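Local coordinates for protein RMD9, mitochondrial (Saccharomyces cerevisiae S288C, PDB 7A9X) that binds a dodecamer motif in the 3'-UTRs of mitochondrial mRNAs and takes part in the processing or stability of these transcripts, at residues A[53-58]-A[115-120]; A[124-127]-A[131-134]; A[185-190]-A[212-217]. One frame throughout, in Å; residues are numbered along the deposited sequence.

Overall arrangement
From the N terminus, contact 1 comes first: it closes a loop of 56 residues by laying helix 52-59 against the middle of helix 105-128. Contact 2 starts further along that same helix and folds the loop that follows back onto its last turns, bridging only three residues. Contact 3 lies later, where helix 184-193, assigned to the first pentatricopeptide repeat (PPR), meets helix 209-223, assigned to the second. The three follow one another in series and none nests or crosses. Contacts 1 and 2, with centres about 19 Å apart, both bring the protein to the bound RNA, whereas contact 3 joins two neighbouring repeats, its centre about 23 Å from that of contact 1.

Contact 1: A[53-58]-A[115-120]; sequences SALKYS and LHNGLR. With nucleotides of chain B.
Leu55 and Ser58 of helix 52-59 meet Asn117 of helix 105-128 in a helix-helix contact that opens directly onto the bound RNA. Leu55 reaches over with one branch, CD2 lying 4.0 Å from Asn117 ND2, and its side chain crosses that of Asn117 at about a right angle; the Leu55 side chain also touches Arg110, His113 and Leu114 of the partner helix. One turn on, Ser58 supplies the polar half. Its OG accepts a hydrogen bond from Asn117 ND2 at 2.8 Å, nearly straight (161°) and in the amide plane. The first torsion of Ser58 (57°) tucks OG between backbone N and carbonyl carbon, where it also faces Ala54 O and Leu55 O of its own helix. The backbone takes part as well: Ser58 O accepts from A6 N6 of chain B at 3.0 Å, a direct reading of the adenine amino group.

The other end of the Asn117 amide is also held, since OD1 receives Arg120 NH2 at 3.0 Å; with both ends engaged, the amide is unlikely to flip. The bond also fixes the turn of the Arg120 guanidinium: His116 CE1 lies over one face and A6 N7 of chain B over the opposite one, the latter 3.5 Å above the plane, both offset toward the rim. His116 is in turn held by Glu180 and His173. At the phosphate end, Arg120 NH1 bonds to two phosphate oxygens at once, OP2 of U5 of chain B at 3.0 Å and OP2 of A6 of chain B at 3.2 Å.

Contact 2: A[124-127]-A[131-134]; sequences DQLV and RKPD. With nucleotides of chain B.
The C-terminal end of helix 105-128 and the loop leaving it form part of the RNA-binding surface, held together where Leu126 meets Lys132 and Pro133. Leu126 sends its two methyls to different neighbours: CD2 packs on Pro133 CD at 3.5 Å, while CD1 rests 4.0 Å from Lys132 CG and also comes close to N7 of A9 of chain B. A first torsion of -165°, which swings CG opposite the backbone N, carries both methyls to the loop. The contact between the segments is apolar; their polar groups turn to the nucleotides.

Leu126 O, in the last turns of the helix, accepts from A9 N6 of chain B at 3.1 Å. Lys132 works with backbone and side chain alike. Its N gives a well-aligned bond (162°) to U10 O4 of chain B, and its CG lies over the face of the A9 base, 3.4 Å from N7. A bend at chi3 (53°) then brings NZ round to the sugar-phosphate backbone, where it bonds to OP1 of A9 and OP2 of U10, both of chain B and both at 2.7 Å, with Tyr135 OH as a further partner. Cut back to an alanine, this position would probably leave the two phosphate oxygens without their positive mate and open a gap beside the A9 base and the Leu126 methyl.

Next along the loop, Pro133 O takes C12 N4 of chain B at 3.1 Å. Arg131 NH1 forms a salt bridge to Asp134 OD1 within the loop, its hydrogen bond weak, and Asp134 has a second cationic partner in Arg440. The result is a single-stranded RNA-binding surface where carbonyls and an amide meet base edges and a lysine the phosphates, consistent with recognition of a defined RNA sequence.

Contact 3: A[185-190]-A[212-217]; sequences DDCIRI and VGFMLP
Cys187 of helix 184-193 packs against Phe214 and Met215 of helix 209-223, joining helices assigned to the first and second pentatricopeptide repeats of the all-helical array. Two of the contacts are between apolar side chains. The CB of Cys187 points toward the other helix, and with SG beside its backbone N (chi1 -65°) the sulfur comes to the rim of the Phe214 ring, near the ring plane and 4.4 Å from CZ. Cys187 CB meets the Met215 methyl CE at 4.0 Å. Helix 168-180 adds to the packing, Phe178 touching Cys187 and Leu175 touching Phe214; Leu218 also touches Cys187.

A backbone group makes the tightest approach across the two segments: Met215 CE comes within 3.4 Å of Cys187 O, a methyl resting on a carbonyl that belongs to the opposing helix. Charge plays no part between the segments. Asp186 and Arg189 pair loosely within helix 184-193, at long range and with no N-H directed at the carboxylate.

Helix 209-223 is kinked at Pro217, whose N has no bond to the preceding turn, just past the residues that do the touching. A bend at chi2 (-62°) helps carry the Met215 methyl across, and the same methyl also lies in the plane of the Phe214 ring at its edge, CE 3.6 Å from CD2 of that ring.

Contact 1: A[53-58]-A[115-120]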
# COMPACT_ATOMS: atom_id res chain seq x y z
N SER A 53 -8.33 14.62 22.89
CA SER A 53 -7.49 15.57 22.16
C SER A 53 -7.01 14.98 20.85
O SER A 53 -7.06 15.63 19.80
CB SER A 53 -6.31 16.00 23.03
OG SER A 53 -5.45 16.88 22.33
N ALA A 54 -6.55 13.72 20.88
CA ALA A 54 -6.04 13.09 19.67
C ALA A 54 -7.16 12.69 18.72
O ALA A 54 -6.97 12.71 17.50
CB ALA A 54 -5.18 11.89 20.04
N LEU A 55 -8.33 12.31 19.26
CA LEU A 55 -9.46 12.00 18.39
C LEU A 55 -9.96 13.24 17.68
O LEU A 55 -10.34 13.18 16.50
CB LEU A 55 -10.58 11.34 19.19
CG LEU A 55 -10.54 9.82 19.36
CD1 LEU A 55 -11.67 9.35 20.25
CD2 LEU A 55 -10.60 9.13 18.00
N LYS A 56 -9.98 14.38 18.37
CA LYS A 56 -10.39 15.62 17.73
C LYS A 56 -9.39 16.05 16.66
O LYS A 56 -9.79 16.62 15.64
CB LYS A 56 -10.57 16.72 18.77
CG LYS A 56 -11.24 17.98 18.24
CD LYS A 56 -11.44 19.00 19.35
CE LYS A 56 -12.15 20.24 18.83
NZ LYS A 56 -12.30 21.28 19.89
N TYR A 57 -8.10 15.79 16.88
CA TYR A 57 -7.10 16.11 15.87
C TYR A 57 -7.28 15.26 14.62
O TYR A 57 -7.16 15.76 13.50
CB TYR A 57 -5.70 15.93 16.46
CG TYR A 57 -4.57 16.06 15.45
CD1 TYR A 57 -4.00 17.30 15.18
CD2 TYR A 57 -4.06 14.94 14.79
CE1 TYR A 57 -2.96 17.42 14.27
CE2 TYR A 57 -3.03 15.06 13.88
CZ TYR A 57 -2.48 16.30 13.62
OH TYR A 57 -1.45 16.41 12.72
N SER A 58 -7.56 13.96 14.80
CA SER A 58 -7.59 13.04 13.67
C SER A 58 -8.89 13.12 12.88
O SER A 58 -8.96 12.57 11.77
CB SER A 58 -7.37 11.61 14.15
OG SER A 58 -8.33 11.24 15.12
N LEU A 115 -6.78 4.31 18.05
CA LEU A 115 -5.79 3.46 17.41
C LEU A 115 -6.15 3.19 15.95
O LEU A 115 -5.26 3.06 15.10
CB LEU A 115 -5.65 2.14 18.18
CG LEU A 115 -5.21 2.23 19.64
CD1 LEU A 115 -5.29 0.87 20.31
CD2 LEU A 115 -3.80 2.79 19.75
N HIS A 116 -7.44 3.11 15.64
CA HIS A 116 -7.86 2.97 14.25
C HIS A 116 -7.45 4.19 13.44
O HIS A 116 -6.88 4.05 12.34
CB HIS A 116 -9.37 2.75 14.16
CG HIS A 116 -9.86 2.42 12.79
ND1 HIS A 116 -11.20 2.40 12.45
CD2 HIS A 116 -9.18 2.10 11.66
CE1 HIS A 116 -11.33 2.08 11.18
NE2 HIS A 116 -10.12 1.89 10.67
N ASN A 117 -7.71 5.39 13.96
CA ASN A 117 -7.29 6.60 13.25
C ASN A 117 -5.77 6.70 13.16
O ASN A 117 -5.25 7.32 12.23
CB ASN A 117 -7.87 7.84 13.93
CG ASN A 117 -9.33 8.05 13.58
OD1 ASN A 117 -9.94 7.24 12.88
ND2 ASN A 117 -9.90 9.15 14.06
N GLY A 118 -5.05 6.10 14.11
CA GLY A 118 -3.60 6.05 14.00
C GLY A 118 -3.15 5.22 12.81
O GLY A 118 -2.24 5.62 12.07
N LEU A 119 -3.77 4.06 12.61
CA LEU A 119 -3.50 3.27 11.41
C LEU A 119 -3.80 4.08 10.15
O LEU A 119 -2.99 4.09 9.21
CB LEU A 119 -4.33 1.99 11.42
CG LEU A 119 -4.07 1.00 12.56
CD1 LEU A 119 -5.15 -0.06 12.61
CD2 LEU A 119 -2.70 0.37 12.39
N ARG A 120 -4.94 4.76 10.12
CA ARG A 120 -5.30 5.58 8.97
C ARG A 120 -4.26 6.67 8.73
O ARG A 120 -3.85 6.90 7.59
CB ARG A 120 -6.68 6.19 9.19
CG ARG A 120 -7.81 5.18 9.20
CD ARG A 120 -9.08 5.75 9.80
NE ARG A 120 -10.27 5.12 9.25
CZ ARG A 120 -11.51 5.31 9.70
NH1 ARG A 120 -12.53 4.70 9.13
NH2 ARG A 120 -11.71 6.12 10.73
P A B 6 -12.51 4.08 4.62
OP1 A B 6 -12.34 2.94 3.69
OP2 A B 6 -12.58 3.83 6.08
O5' A B 6 -11.33 5.13 4.40
C5' A B 6 -10.98 5.60 3.10
C4' A B 6 -9.55 6.09 3.06
O4' A B 6 -9.45 7.31 3.84
C3' A B 6 -8.53 5.12 3.66
O3' A B 6 -7.29 5.24 2.98
C2' A B 6 -8.39 5.62 5.09
O2' A B 6 -7.19 5.27 5.73
C1' A B 6 -8.52 7.13 4.90
N9 A B 6 -9.04 7.80 6.09
C8 A B 6 -10.31 7.69 6.60
N7 A B 6 -10.49 8.39 7.69
C5 A B 6 -9.26 8.99 7.91
C6 A B 6 -8.80 9.86 8.91
N6 A B 6 -9.57 10.28 9.91
N1 A B 6 -7.52 10.28 8.84
C2 A B 6 -6.76 9.85 7.83
N3 A B 6 -7.07 9.03 6.83
C4 A B 6 -8.35 8.64 6.93
P U B 5 -16.29 4.12 8.63
OP1 U B 5 -16.34 2.72 8.15
OP2 U B 5 -15.48 4.45 9.84
O5' U B 5 -15.76 5.01 7.42
C5' U B 5 -16.40 4.96 6.16
C4' U B 5 -15.80 5.97 5.22
O4' U B 5 -16.07 7.31 5.70
C3' U B 5 -14.29 5.92 5.09
O3' U B 5 -13.83 4.91 4.23
C2' U B 5 -13.95 7.33 4.63
O2' U B 5 -14.21 7.49 3.25
C1' U B 5 -14.97 8.16 5.42
N1 U B 5 -14.40 8.64 6.70
C2 U B 5 -13.62 9.78 6.62
O2 U B 5 -13.42 10.37 5.57
N3 U B 5 -13.09 10.20 7.82
C4 U B 5 -13.25 9.60 9.05
O4 U B 5 -12.71 10.10 10.03
C5 U B 5 -14.06 8.42 9.05
C6 U B 5 -14.60 7.99 7.90

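Contact 2: A[124-127]-A[131-134]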
# COMPACT_ATOMS: atom_id res chain seq x y z
N ASP A 124 -1.53 7.21 5.60
CA ASP A 124 -1.50 8.49 4.89
C ASP A 124 -0.09 9.08 4.88
O ASP A 124 0.34 9.64 3.87
CB ASP A 124 -2.49 9.46 5.53
CG ASP A 124 -2.55 10.79 4.81
OD1 ASP A 124 -2.98 10.81 3.64
OD2 ASP A 124 -2.18 11.81 5.41
N GLN A 125 0.63 8.96 6.00
CA GLN A 125 1.98 9.51 6.05
C GLN A 125 2.93 8.76 5.13
O GLN A 125 3.85 9.37 4.56
CB GLN A 125 2.51 9.48 7.48
CG GLN A 125 1.79 10.43 8.43
CD GLN A 125 2.00 11.89 8.06
OE1 GLN A 125 3.10 12.31 7.70
NE2 GLN A 125 0.93 12.68 8.14
N LEU A 126 2.73 7.45 4.97
CA LEU A 126 3.58 6.67 4.08
C LEU A 126 3.45 7.15 2.64
O LEU A 126 4.45 7.21 1.91
CB LEU A 126 3.23 5.19 4.20
CG LEU A 126 4.18 4.12 3.64
CD1 LEU A 126 4.00 3.92 2.14
CD2 LEU A 126 5.62 4.49 3.96
N VAL A 127 2.24 7.50 2.21
CA VAL A 127 2.03 7.88 0.82
C VAL A 127 2.46 9.32 0.56
O VAL A 127 2.74 9.67 -0.60
CB VAL A 127 0.56 7.67 0.42
CG1 VAL A 127 -0.32 8.83 0.89
CG2 VAL A 127 0.43 7.47 -1.08
N ARG A 131 9.41 9.23 -1.19
CA ARG A 131 9.62 7.86 -1.61
C ARG A 131 9.31 6.95 -0.44
O ARG A 131 9.32 7.38 0.72
CB ARG A 131 11.05 7.63 -2.12
CG ARG A 131 12.11 7.78 -1.04
CD ARG A 131 13.47 7.32 -1.55
NE ARG A 131 14.51 7.45 -0.54
CZ ARG A 131 14.84 6.49 0.32
NH1 ARG A 131 14.22 5.33 0.29
NH2 ARG A 131 15.81 6.70 1.21
N LYS A 132 9.03 5.69 -0.75
CA LYS A 132 8.86 4.70 0.31
C LYS A 132 10.20 4.46 1.00
O LYS A 132 11.24 4.42 0.33
CB LYS A 132 8.32 3.39 -0.26
CG LYS A 132 6.85 3.44 -0.63
CD LYS A 132 6.42 2.19 -1.38
CE LYS A 132 6.79 0.93 -0.63
NZ LYS A 132 6.30 -0.29 -1.33
N PRO A 133 10.21 4.32 2.32
CA PRO A 133 11.47 4.00 3.00
C PRO A 133 11.93 2.59 2.67
O PRO A 133 11.13 1.70 2.37
CB PRO A 133 11.11 4.13 4.49
CG PRO A 133 9.63 3.94 4.54
CD PRO A 133 9.10 4.52 3.26
N ASP A 134 13.25 2.40 2.72
CA ASP A 134 13.83 1.09 2.49
C ASP A 134 13.36 0.10 3.56
O ASP A 134 13.19 0.45 4.73
CB ASP A 134 15.35 1.18 2.49
CG ASP A 134 15.88 2.14 1.45
OD1 ASP A 134 15.17 2.37 0.45
OD2 ASP A 134 17.00 2.66 1.62
P A B 9 2.56 0.19 -1.16
OP1 A B 9 3.71 -0.71 -0.90
OP2 A B 9 2.73 1.65 -0.92
O5' A B 9 2.09 0.00 -2.68
C5' A B 9 1.33 1.00 -3.35
C4' A B 9 2.07 1.65 -4.49
O4' A B 9 1.95 3.09 -4.36
C3' A B 9 3.57 1.39 -4.57
O3' A B 9 3.86 0.19 -5.26
C2' A B 9 4.10 2.64 -5.28
O2' A B 9 3.92 2.52 -6.68
C1' A B 9 3.15 3.72 -4.76
N9 A B 9 3.69 4.46 -3.60
C8 A B 9 3.36 4.28 -2.29
N7 A B 9 3.97 5.09 -1.46
C5 A B 9 4.76 5.87 -2.29
C6 A B 9 5.65 6.92 -2.02
N6 A B 9 5.91 7.39 -0.80
N1 A B 9 6.28 7.49 -3.07
C2 A B 9 6.02 7.03 -4.30
N3 A B 9 5.20 6.05 -4.68
C4 A B 9 4.59 5.50 -3.61
P U B 10 5.35 -0.42 -5.28
OP1 U B 10 5.24 -1.84 -5.72
OP2 U B 10 6.01 -0.11 -3.99
O5' U B 10 6.09 0.39 -6.44
C5' U B 10 5.84 0.12 -7.81
C4' U B 10 6.78 0.90 -8.69
O4' U B 10 6.65 2.31 -8.40
C3' U B 10 8.27 0.60 -8.49
O3' U B 10 8.70 -0.50 -9.26
C2' U B 10 8.94 1.91 -8.88
O2' U B 10 9.15 1.98 -10.28
C1' U B 10 7.90 2.95 -8.48
N1 U B 10 8.18 3.60 -7.18
C2 U B 10 8.81 4.83 -7.20
O2 U B 10 9.14 5.39 -8.23
N3 U B 10 9.03 5.38 -5.96
C4 U B 10 8.70 4.84 -4.74
O4 U B 10 8.98 5.46 -3.71
C5 U B 10 8.05 3.56 -4.80
C6 U B 10 7.82 3.00 -5.99
P C B 12 13.65 -4.17 -7.06
OP1 C B 12 14.45 -5.23 -7.72
OP2 C B 12 12.17 -4.17 -7.19
O5' C B 12 14.01 -4.19 -5.51
C5' C B 12 15.36 -4.39 -5.09
C4' C B 12 15.45 -4.92 -3.68
O4' C B 12 15.22 -3.83 -2.73
C3' C B 12 14.45 -6.02 -3.31
O3' C B 12 15.10 -6.99 -2.49
C2' C B 12 13.39 -5.28 -2.50
O2' C B 12 12.71 -6.09 -1.56
C1' C B 12 14.22 -4.20 -1.81
N1 C B 12 13.45 -2.99 -1.47
C2 C B 12 13.60 -2.44 -0.19
O2 C B 12 14.38 -2.98 0.61
N3 C B 12 12.91 -1.33 0.15
C4 C B 12 12.08 -0.77 -0.74
N4 C B 12 11.42 0.32 -0.36
C5 C B 12 11.90 -1.31 -2.05
C6 C B 12 12.60 -2.41 -2.37

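Contact 3: A[185-190]-A[212-217]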
# COMPACT_ATOMS: atom_id res chain seq x y z
N ASP A 185 -9.33 -13.58 8.91
CA ASP A 185 -9.67 -14.78 9.68
C ASP A 185 -9.69 -14.50 11.17
O ASP A 185 -10.52 -15.05 11.90
CB ASP A 185 -8.70 -15.91 9.35
CG ASP A 185 -8.83 -16.38 7.91
OD1 ASP A 185 -9.73 -15.89 7.20
OD2 ASP A 185 -8.02 -17.25 7.49
N ASP A 186 -8.79 -13.64 11.65
CA ASP A 186 -8.80 -13.27 13.06
C ASP A 186 -10.05 -12.47 13.42
O ASP A 186 -10.54 -12.57 14.55
CB ASP A 186 -7.54 -12.48 13.41
CG ASP A 186 -6.27 -13.27 13.14
OD1 ASP A 186 -5.98 -13.55 11.96
OD2 ASP A 186 -5.57 -13.62 14.11
N CYS A 187 -10.57 -11.68 12.47
CA CYS A 187 -11.81 -10.94 12.72
C CYS A 187 -12.97 -11.89 12.98
O CYS A 187 -13.82 -11.61 13.84
CB CYS A 187 -12.12 -10.03 11.54
SG CYS A 187 -10.94 -8.70 11.26
N ILE A 188 -13.03 -13.00 12.25
CA ILE A 188 -14.12 -13.95 12.43
C ILE A 188 -13.98 -14.67 13.77
O ILE A 188 -14.97 -14.90 14.47
CB ILE A 188 -14.17 -14.94 11.25
CG1 ILE A 188 -14.28 -14.17 9.93
CG2 ILE A 188 -15.33 -15.90 11.40
CD1 ILE A 188 -14.41 -15.07 8.71
N ARG A 189 -12.75 -15.02 14.15
CA ARG A 189 -12.53 -15.69 15.43
C ARG A 189 -12.92 -14.79 16.59
O ARG A 189 -13.63 -15.22 17.51
CB ARG A 189 -11.06 -16.10 15.56
CG ARG A 189 -10.57 -17.03 14.46
CD ARG A 189 -9.05 -17.16 14.52
NE ARG A 189 -8.50 -17.72 13.29
CZ ARG A 189 -7.20 -17.74 13.00
NH1 ARG A 189 -6.32 -17.24 13.85
NH2 ARG A 189 -6.79 -18.27 11.86
N ILE A 190 -12.47 -13.53 16.57
CA ILE A 190 -12.80 -12.60 17.65
C ILE A 190 -14.30 -12.38 17.74
O ILE A 190 -14.88 -12.36 18.83
CB ILE A 190 -12.05 -11.27 17.46
CG1 ILE A 190 -10.54 -11.47 17.61
CG2 ILE A 190 -12.55 -10.21 18.43
CD1 ILE A 190 -9.73 -10.20 17.40
N VAL A 212 -22.68 -6.53 12.72
CA VAL A 212 -23.04 -7.55 11.73
C VAL A 212 -22.77 -7.04 10.32
O VAL A 212 -22.31 -7.79 9.45
CB VAL A 212 -24.52 -7.96 11.91
CG1 VAL A 212 -24.91 -9.00 10.86
CG2 VAL A 212 -24.76 -8.49 13.31
N GLY A 213 -23.05 -5.75 10.08
CA GLY A 213 -22.78 -5.18 8.77
C GLY A 213 -21.33 -5.30 8.36
O GLY A 213 -21.02 -5.64 7.22
N PHE A 214 -20.41 -5.02 9.29
CA PHE A 214 -19.00 -5.22 8.98
C PHE A 214 -18.69 -6.68 8.70
O PHE A 214 -17.83 -6.99 7.87
CB PHE A 214 -18.10 -4.73 10.12
CG PHE A 214 -16.67 -5.15 9.98
CD1 PHE A 214 -15.78 -4.39 9.25
CD2 PHE A 214 -16.21 -6.34 10.55
CE1 PHE A 214 -14.46 -4.78 9.10
CE2 PHE A 214 -14.90 -6.74 10.40
CZ PHE A 214 -14.02 -5.96 9.67
N MET A 215 -19.38 -7.59 9.39
CA MET A 215 -19.03 -9.00 9.32
C MET A 215 -19.54 -9.68 8.06
O MET A 215 -18.91 -10.64 7.58
CB MET A 215 -19.55 -9.73 10.56
CG MET A 215 -18.63 -9.61 11.76
SD MET A 215 -17.03 -10.35 11.38
CE MET A 215 -15.96 -9.43 12.46
N LEU A 216 -20.65 -9.20 7.50
CA LEU A 216 -21.25 -9.86 6.34
C LEU A 216 -20.28 -10.06 5.19
O LEU A 216 -20.22 -11.18 4.66
CB LEU A 216 -22.50 -9.08 5.90
CG LEU A 216 -23.68 -9.05 6.87
CD1 LEU A 216 -24.78 -8.15 6.35
CD2 LEU A 216 -24.20 -10.46 7.11
N PRO A 217 -19.51 -9.05 4.74
CA PRO A 217 -18.57 -9.32 3.64
C PRO A 217 -17.53 -10.37 3.97
O PRO A 217 -17.11 -11.12 3.08
CB PRO A 217 -17.93 -7.95 3.39
CG PRO A 217 -18.93 -6.97 3.89
CD PRO A 217 -19.54 -7.62 5.09